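Local coordinates for protein pyruvate kinase (Pyrobaculum aerophilum, PDB 3QTG) that catalyses the last step of glycolysis, the transfer of a phosphoryl group from phosphoenolpyruvate to ADP, giving pyruvate and ATP, at residues 291-305 / 331-343. Sequence-based numbering, arbitrary orientation.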
ATOM      1  N   LEU A 291       2.954  24.953 -29.966  1.00 43.07           N
ATOM      2  CA  LEU A 291       4.122  25.160 -30.822  1.00 44.06           C
ATOM      3  C   LEU A 291       4.004  26.517 -31.502  1.00 45.21           C
ATOM      4  O   LEU A 291       4.265  26.677 -32.700  1.00 45.33           O
ATOM      5  CB  LEU A 291       4.267  24.018 -31.840  1.00 43.67           C
ATOM      6  CG  LEU A 291       4.465  22.598 -31.276  1.00 44.01           C
ATOM      7  CD1 LEU A 291       4.400  21.543 -32.374  1.00 42.25           C
ATOM      8  CD2 LEU A 291       5.789  22.483 -30.514  1.00 42.19           C
ATOM      9  N   ASP A 292       3.619  27.503 -30.701  1.00 46.51           N
ATOM     10  CA  ASP A 292       3.266  28.817 -31.200  1.00 48.19           C
ATOM     11  C   ASP A 292       4.357  29.528 -32.022  1.00 48.53           C
ATOM     12  O   ASP A 292       4.051  30.116 -33.060  1.00 48.37           O
ATOM     13  CB  ASP A 292       2.770  29.703 -30.062  1.00 48.78           C
ATOM     14  CG  ASP A 292       1.595  30.552 -30.478  1.00 52.59           C
ATOM     15  OD1 ASP A 292       0.607  29.983 -31.015  1.00 54.68           O
ATOM     16  OD2 ASP A 292       1.672  31.790 -30.286  1.00 58.23           O
ATOM     17  N   SER A 293       5.615  29.458 -31.577  1.00 48.58           N
ATOM     18  CA  SER A 293       6.711  30.087 -32.314  1.00 48.96           C
ATOM     19  C   SER A 293       6.807  29.564 -33.755  1.00 49.26           C
ATOM     20  O   SER A 293       7.394  30.215 -34.626  1.00 50.06           O
ATOM     21  CB  SER A 293       8.047  29.891 -31.593  1.00 49.09           C
ATOM     22  OG  SER A 293       8.557  28.592 -31.838  1.00 49.31           O
ATOM     23  N   MET A 294       6.206  28.406 -34.010  1.00 49.12           N
ATOM     24  CA  MET A 294       6.339  27.741 -35.308  1.00 49.31           C
ATOM     25  C   MET A 294       5.494  28.348 -36.433  1.00 50.00           C
ATOM     26  O   MET A 294       5.580  27.911 -37.584  1.00 50.47           O
ATOM     27  CB  MET A 294       6.082  26.242 -35.177  1.00 49.07           C
ATOM     28  CG  MET A 294       7.170  25.517 -34.416  1.00 48.12           C
ATOM     29  SD  MET A 294       7.069  23.741 -34.665  1.00 48.91           S
ATOM     30  CE  MET A 294       7.747  23.584 -36.319  1.00 47.81           C
ATOM     31  N   GLN A 295       4.684  29.345 -36.095  1.00 50.41           N
ATOM     32  CA  GLN A 295       4.004  30.166 -37.096  1.00 52.06           C
ATOM     33  C   GLN A 295       5.033  30.890 -37.981  1.00 52.62           C
ATOM     34  O   GLN A 295       4.776  31.131 -39.165  1.00 52.77           O
ATOM     35  CB  GLN A 295       3.072  31.189 -36.430  1.00 51.88           C
ATOM     36  CG  GLN A 295       1.899  30.576 -35.688  1.00 51.57           C
ATOM     37  CD  GLN A 295       0.985  31.628 -35.100  1.00 52.07           C
ATOM     38  OE1 GLN A 295       0.228  32.274 -35.823  1.00 53.38           O
ATOM     39  NE2 GLN A 295       1.037  31.795 -33.780  1.00 52.74           N
ATOM     40  N   SER A 296       6.206  31.174 -37.403  1.00 52.97           N
ATOM     41  CA  SER A 296       7.273  31.922 -38.072  1.00 53.68           C
ATOM     42  C   SER A 296       8.557  31.143 -38.262  1.00 53.65           C
ATOM     43  O   SER A 296       9.467  31.619 -38.921  1.00 54.01           O
ATOM     44  CB  SER A 296       7.602  33.186 -37.281  1.00 53.63           C
ATOM     45  OG  SER A 296       6.494  34.055 -37.293  1.00 55.38           O
ATOM     46  N   SER A 297       8.646  29.961 -37.674  1.00 53.45           N
ATOM     47  CA  SER A 297       9.901  29.210 -37.673  1.00 53.48           C
ATOM     48  C   SER A 297       9.606  27.748 -37.947  1.00 53.19           C
ATOM     49  O   SER A 297       8.575  27.252 -37.503  1.00 53.43           O
ATOM     50  CB  SER A 297      10.603  29.364 -36.326  1.00 53.27           C
ATOM     51  OG  SER A 297      11.770  28.559 -36.280  1.00 55.06           O
ATOM     52  N   PRO A 298      10.480  27.060 -38.709  1.00 53.05           N
ATOM     53  CA  PRO A 298      10.251  25.642 -38.967  1.00 52.57           C
ATOM     54  C   PRO A 298      10.742  24.732 -37.820  1.00 51.76           C
ATOM     55  O   PRO A 298      10.607  23.503 -37.901  1.00 51.70           O
ATOM     56  CB  PRO A 298      11.072  25.393 -40.243  1.00 53.39           C
ATOM     57  CG  PRO A 298      12.214  26.371 -40.146  1.00 53.63           C
ATOM     58  CD  PRO A 298      11.700  27.560 -39.382  1.00 53.74           C
ATOM     59  N   ILE A 299      11.333  25.338 -36.788  1.00 50.81           N
ATOM     60  CA  ILE A 299      11.788  24.623 -35.588  1.00 49.77           C
ATOM     61  C   ILE A 299      11.179  25.300 -34.348  1.00 48.18           C
ATOM     62  O   ILE A 299      11.128  26.528 -34.282  1.00 48.09           O
ATOM     63  CB  ILE A 299      13.333  24.625 -35.449  1.00 50.50           C
ATOM     64  CG1 ILE A 299      14.044  24.335 -36.787  1.00 52.32           C
ATOM     65  CG2 ILE A 299      13.792  23.660 -34.354  1.00 50.79           C
ATOM     66  CD1 ILE A 299      13.798  22.952 -37.371  1.00 55.11           C
ATOM     67  N   PRO A 300      10.708  24.507 -33.364  1.00 46.65           N
ATOM     68  CA  PRO A 300      10.219  25.182 -32.167  1.00 45.51           C
ATOM     69  C   PRO A 300      11.375  25.557 -31.219  1.00 45.05           C
ATOM     70  O   PRO A 300      12.515  25.096 -31.394  1.00 45.13           O
ATOM     71  CB  PRO A 300       9.309  24.116 -31.536  1.00 45.88           C
ATOM     72  CG  PRO A 300       9.982  22.835 -31.885  1.00 45.27           C
ATOM     73  CD  PRO A 300      10.570  23.040 -33.258  1.00 45.88           C
ATOM     74  N   THR A 301      11.076  26.404 -30.242  1.00 43.82           N
ATOM     75  CA  THR A 301      12.021  26.710 -29.171  1.00 42.60           C
ATOM     76  C   THR A 301      12.115  25.504 -28.220  1.00 42.05           C
ATOM     77  O   THR A 301      11.200  24.678 -28.159  1.00 40.55           O
ATOM     78  CB  THR A 301      11.589  27.939 -28.373  1.00 42.58           C
ATOM     79  OG1 THR A 301      10.550  27.567 -27.458  1.00 42.00           O
ATOM     80  CG2 THR A 301      11.097  29.112 -29.310  1.00 41.18           C
ATOM     81  N   ARG A 302      13.234  25.413 -27.501  1.00 41.90           N
ATOM     82  CA  ARG A 302      13.441  24.413 -26.445  1.00 41.81           C
ATOM     83  C   ARG A 302      12.347  24.384 -25.365  1.00 40.52           C
ATOM     84  O   ARG A 302      11.942  23.312 -24.914  1.00 40.18           O
ATOM     85  CB  ARG A 302      14.806  24.616 -25.808  1.00 42.42           C
ATOM     86  CG  ARG A 302      15.934  24.127 -26.731  1.00 46.79           C
ATOM     87  CD  ARG A 302      17.314  24.449 -26.201  1.00 50.72           C
ATOM     88  NE  ARG A 302      18.346  24.150 -27.198  1.00 55.29           N
ATOM     89  CZ  ARG A 302      18.781  25.016 -28.120  1.00 56.90           C
ATOM     90  NH1 ARG A 302      18.292  26.249 -28.169  1.00 56.24           N
ATOM     91  NH2 ARG A 302      19.716  24.650 -28.991  1.00 58.33           N
ATOM     92  N   ALA A 303      11.876  25.555 -24.963  1.00 39.33           N
ATOM     93  CA  ALA A 303      10.824  25.652 -23.955  1.00 39.39           C
ATOM     94  C   ALA A 303       9.519  25.029 -24.456  1.00 39.08           C
ATOM     95  O   ALA A 303       8.818  24.388 -23.683  1.00 38.37           O
ATOM     96  CB  ALA A 303      10.612  27.104 -23.526  1.00 38.83           C
ATOM     97  N   GLU A 304       9.215  25.218 -25.742  1.00 39.16           N
ATOM     98  CA  GLU A 304       8.019  24.627 -26.361  1.00 39.83           C
ATOM     99  C   GLU A 304       8.099  23.113 -26.441  1.00 39.46           C
ATOM    100  O   GLU A 304       7.100  22.435 -26.230  1.00 39.09           O
ATOM    101  CB  GLU A 304       7.772  25.204 -27.753  1.00 39.47           C
ATOM    102  CG  GLU A 304       7.469  26.699 -27.718  1.00 41.08           C
ATOM    103  CD  GLU A 304       7.247  27.298 -29.101  1.00 40.82           C
ATOM    104  OE1 GLU A 304       7.856  26.815 -30.074  1.00 40.29           O
ATOM    105  OE2 GLU A 304       6.449  28.253 -29.195  1.00 43.62           O
ATOM    106  N   ILE A 305       9.288  22.589 -26.731  1.00 39.77           N
ATOM    107  CA  ILE A 305       9.527  21.143 -26.662  1.00 40.01           C
ATOM    108  C   ILE A 305       9.299  20.614 -25.233  1.00 39.59           C
ATOM    109  O   ILE A 305       8.566  19.662 -25.049  1.00 39.26           O
ATOM    110  CB  ILE A 305      10.946  20.763 -27.191  1.00 40.84           C
ATOM    111  CG1 ILE A 305      11.024  21.006 -28.710  1.00 41.33           C
ATOM    112  CG2 ILE A 305      11.302  19.321 -26.827  1.00 40.53           C
ATOM    113  CD1 ILE A 305      12.406  21.295 -29.233  1.00 40.63           C
ATOM    114  N   PRO A 331       2.919  24.671 -41.627  1.00 50.94           N
ATOM    115  CA  PRO A 331       1.956  23.688 -41.110  1.00 50.07           C
ATOM    116  C   PRO A 331       2.511  22.270 -40.999  1.00 49.71           C
ATOM    117  O   PRO A 331       2.235  21.597 -40.006  1.00 49.12           O
ATOM    118  CB  PRO A 331       0.799  23.743 -42.124  1.00 50.20           C
ATOM    119  CG  PRO A 331       1.338  24.474 -43.310  1.00 51.24           C
ATOM    120  CD  PRO A 331       2.349  25.425 -42.756  1.00 51.19           C
ATOM    121  N   LEU A 332       3.298  21.845 -41.994  1.00 49.46           N
ATOM    122  CA  LEU A 332       3.908  20.515 -42.006  1.00 49.53           C
ATOM    123  C   LEU A 332       4.994  20.333 -40.949  1.00 48.44           C
ATOM    124  O   LEU A 332       5.033  19.312 -40.301  1.00 48.47           O
ATOM    125  CB  LEU A 332       4.451  20.137 -43.397  1.00 49.64           C
ATOM    126  CG  LEU A 332       5.183  18.786 -43.496  1.00 51.00           C
ATOM    127  CD1 LEU A 332       4.294  17.592 -43.119  1.00 50.11           C
ATOM    128  CD2 LEU A 332       5.801  18.557 -44.883  1.00 52.05           C
ATOM    129  N   ALA A 333       5.890  21.300 -40.803  1.00 48.36           N
ATOM    130  CA  ALA A 333       6.922  21.220 -39.772  1.00 47.91           C
ATOM    131  C   ALA A 333       6.291  21.133 -38.385  1.00 46.89           C
ATOM    132  O   ALA A 333       6.798  20.437 -37.519  1.00 46.99           O
ATOM    133  CB  ALA A 333       7.849  22.417 -39.847  1.00 47.82           C
ATOM    134  N   ALA A 334       5.177  21.840 -38.203  1.00 46.46           N
ATOM    135  CA  ALA A 334       4.472  21.902 -36.926  1.00 45.70           C
ATOM    136  C   ALA A 334       3.927  20.539 -36.499  1.00 45.42           C
ATOM    137  O   ALA A 334       4.202  20.111 -35.383  1.00 45.39           O
ATOM    138  CB  ALA A 334       3.372  22.954 -36.962  1.00 45.24           C
ATOM    139  N   VAL A 335       3.206  19.846 -37.386  1.00 45.24           N
ATOM    140  CA  VAL A 335       2.716  18.491 -37.079  1.00 44.98           C
ATOM    141  C   VAL A 335       3.829  17.454 -36.999  1.00 45.83           C
ATOM    142  O   VAL A 335       3.729  16.461 -36.253  1.00 45.71           O
ATOM    143  CB  VAL A 335       1.579  18.002 -38.026  1.00 45.01           C
ATOM    144  CG1 VAL A 335       0.350  18.908 -37.905  1.00 44.69           C
ATOM    145  CG2 VAL A 335       2.044  17.870 -39.479  1.00 44.95           C
ATOM    146  N   SER A 336       4.894  17.691 -37.763  1.00 46.42           N
ATOM    147  CA  SER A 336       6.034  16.798 -37.786  1.00 46.99           C
ATOM    148  C   SER A 336       6.764  16.869 -36.446  1.00 46.34           C
ATOM    149  O   SER A 336       7.059  15.840 -35.855  1.00 46.59           O
ATOM    150  CB  SER A 336       6.952  17.146 -38.959  1.00 48.06           C
ATOM    151  OG  SER A 336       8.041  16.246 -39.035  1.00 51.21           O
ATOM    152  N   TRP A 337       7.008  18.081 -35.950  1.00 46.20           N
ATOM    153  CA  TRP A 337       7.606  18.279 -34.625  1.00 45.57           C
ATOM    154  C   TRP A 337       6.732  17.811 -33.454  1.00 44.87           C
ATOM    155  O   TRP A 337       7.253  17.261 -32.483  1.00 44.07           O
ATOM    156  CB  TRP A 337       8.028  19.729 -34.435  1.00 45.98           C
ATOM    157  CG  TRP A 337       9.430  19.955 -34.871  1.00 47.37           C
ATOM    158  CD1 TRP A 337       9.851  20.512 -36.053  1.00 48.51           C
ATOM    159  CD2 TRP A 337      10.613  19.613 -34.147  1.00 47.71           C
ATOM    160  NE1 TRP A 337      11.215  20.543 -36.097  1.00 47.77           N
ATOM    161  CE2 TRP A 337      11.715  19.998 -34.945  1.00 48.27           C
ATOM    162  CE3 TRP A 337      10.852  19.028 -32.894  1.00 47.60           C
ATOM    163  CZ2 TRP A 337      13.043  19.818 -34.533  1.00 48.84           C
ATOM    164  CZ3 TRP A 337      12.176  18.839 -32.486  1.00 48.13           C
ATOM    165  CH2 TRP A 337      13.253  19.235 -33.306  1.00 49.41           C
ATOM    166  N   LEU A 338       5.414  18.015 -33.553  1.00 44.34           N
ATOM    167  CA  LEU A 338       4.469  17.466 -32.564  1.00 44.17           C
ATOM    168  C   LEU A 338       4.636  15.947 -32.370  1.00 44.75           C
ATOM    169  O   LEU A 338       4.827  15.454 -31.249  1.00 44.24           O
ATOM    170  CB  LEU A 338       3.019  17.779 -32.950  1.00 43.23           C
ATOM    171  CG  LEU A 338       2.021  17.334 -31.875  1.00 42.92           C
ATOM    172  CD1 LEU A 338       2.389  17.908 -30.468  1.00 41.55           C
ATOM    173  CD2 LEU A 338       0.581  17.686 -32.257  1.00 42.86           C
ATOM    174  N   SER A 339       4.577  15.233 -33.488  1.00 45.35           N
ATOM    175  CA  SER A 339       4.635  13.777 -33.536  1.00 45.74           C
ATOM    176  C   SER A 339       5.985  13.233 -33.072  1.00 46.24           C
ATOM    177  O   SER A 339       6.051  12.227 -32.357  1.00 46.25           O
ATOM    178  CB  SER A 339       4.343  13.331 -34.974  1.00 45.77           C
ATOM    179  OG  SER A 339       4.011  11.972 -35.027  1.00 46.04           O
ATOM    180  N   ARG A 340       7.052  13.908 -33.491  1.00 46.72           N
ATOM    181  CA  ARG A 340       8.415  13.578 -33.098  1.00 47.32           C
ATOM    182  C   ARG A 340       8.613  13.698 -31.574  1.00 46.94           C
ATOM    183  O   ARG A 340       9.151  12.788 -30.952  1.00 47.18           O
ATOM    184  CB  ARG A 340       9.379  14.504 -33.836  1.00 47.91           C
ATOM    185  CG  ARG A 340      10.839  14.144 -33.701  1.00 50.93           C
ATOM    186  CD  ARG A 340      11.720  15.223 -34.345  1.00 58.13           C
ATOM    187  NE  ARG A 340      11.117  15.806 -35.553  1.00 61.56           N
ATOM    188  CZ  ARG A 340      11.806  16.412 -36.522  1.00 64.97           C
ATOM    189  NH1 ARG A 340      13.133  16.509 -36.427  1.00 66.37           N
ATOM    190  NH2 ARG A 340      11.174  16.913 -37.588  1.00 64.38           N
ATOM    191  N   ILE A 341       8.180  14.816 -30.986  1.00 46.11           N
ATOM    192  CA  ILE A 341       8.252  15.017 -29.519  1.00 45.38           C
ATOM    193  C   ILE A 341       7.506  13.931 -28.757  1.00 45.48           C
ATOM    194  O   ILE A 341       7.986  13.450 -27.735  1.00 45.41           O
ATOM    195  CB  ILE A 341       7.714  16.408 -29.068  1.00 45.11           C
ATOM    196  CG1 ILE A 341       8.597  17.540 -29.625  1.00 44.61           C
ATOM    197  CG2 ILE A 341       7.613  16.481 -27.499  1.00 44.89           C
ATOM    198  CD1 ILE A 341       7.936  18.919 -29.645  1.00 43.54           C
ATOM    199  N   LEU A 342       6.331  13.559 -29.257  1.00 45.90           N
ATOM    200  CA  LEU A 342       5.484  12.561 -28.608  1.00 46.66           C
ATOM    201  C   LEU A 342       6.143  11.183 -28.568  1.00 48.11           C
ATOM    202  O   LEU A 342       6.004  10.439 -27.585  1.00 47.99           O
ATOM    203  CB  LEU A 342       4.093  12.497 -29.267  1.00 45.82           C
ATOM    204  CG  LEU A 342       3.235  13.763 -29.105  1.00 45.37           C
ATOM    205  CD1 LEU A 342       1.849  13.631 -29.748  1.00 42.90           C
ATOM    206  CD2 LEU A 342       3.122  14.168 -27.654  1.00 43.73           C
ATOM    207  N   MET A 343       6.874  10.855 -29.633  1.00 49.49           N
ATOM    208  CA  MET A 343       7.595   9.590 -29.705  1.00 51.56           C
ATOM    209  C   MET A 343       8.655   9.472 -28.618  1.00 51.07           C
ATOM    210  O   MET A 343       9.106   8.379 -28.304  1.00 51.86           O
ATOM    211  CB  MET A 343       8.199   9.384 -31.101  1.00 52.17           C
ATOM    212  CG  MET A 343       7.126   9.162 -32.159  1.00 52.47           C
ATOM    213  SD  MET A 343       7.758   8.820 -33.812  1.00 56.06           S
ATOM    214  CE  MET A 343       6.208   8.508 -34.688  1.00 55.16           C
TER
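L291 lays its CD1 methyl against the backbone of helix 331-343, 3.3 Å from A334 O. The same methyl touches L338 CB, while CD2 leans on the CD1 methyl of I341. Next comes M294, in a short 3-10 turn. Its chain bends at the last torsion (chi3 76°), which brings CE to 3.5 Å from A333 O and close to W337 CD1. The sulfur forms a Met-aromatic contact, with SD approaching the five-membered ring of W337 obliquely. P298 touches mainly through its carbonyl O, 3.5 Å from both A333 CB and W337 NE1. I299 adds two methyls to the indole, CD1 near NE1 and CG2 near CZ2.

The two segments belong to the TIM barrel of pyruvate kinase. Segment 291-305 runs from the loop after strand 284-287 into helix 302-313. Helix 331-343 comes after the eighth strand, 318-321, and the short helix 323-326. The L291 side chain is about 10 Å from that of T288, a probable substrate-binding residue.

P300 sits over one face of the indole. Its CD is 3.5 Å from the centroid of the five-membered ring of W337 and 9° off the normal, a CH-pi contact. The guanidinium of R340 covers the opposite face, so the indole is sandwiched. With an alanine at W337, a gap would probably open beneath P300 and the R340 guanidinium would be freer to turn.

T301 and E304 form a capping box at the start of helix 302-313. E304 N donates to T301 OG1, and T301 N to E304 OE1 from above the carboxylate plane. S293 OG reaches E304 OE1 from the same face (2.6 Å), and OE2 takes S293 N on its syn lone pair; these bonds tie the 3-10 turn to the helix. I305 ends the segment, with CG1 3.8 Å from I341 CD1 and CD1 near W337 CZ3.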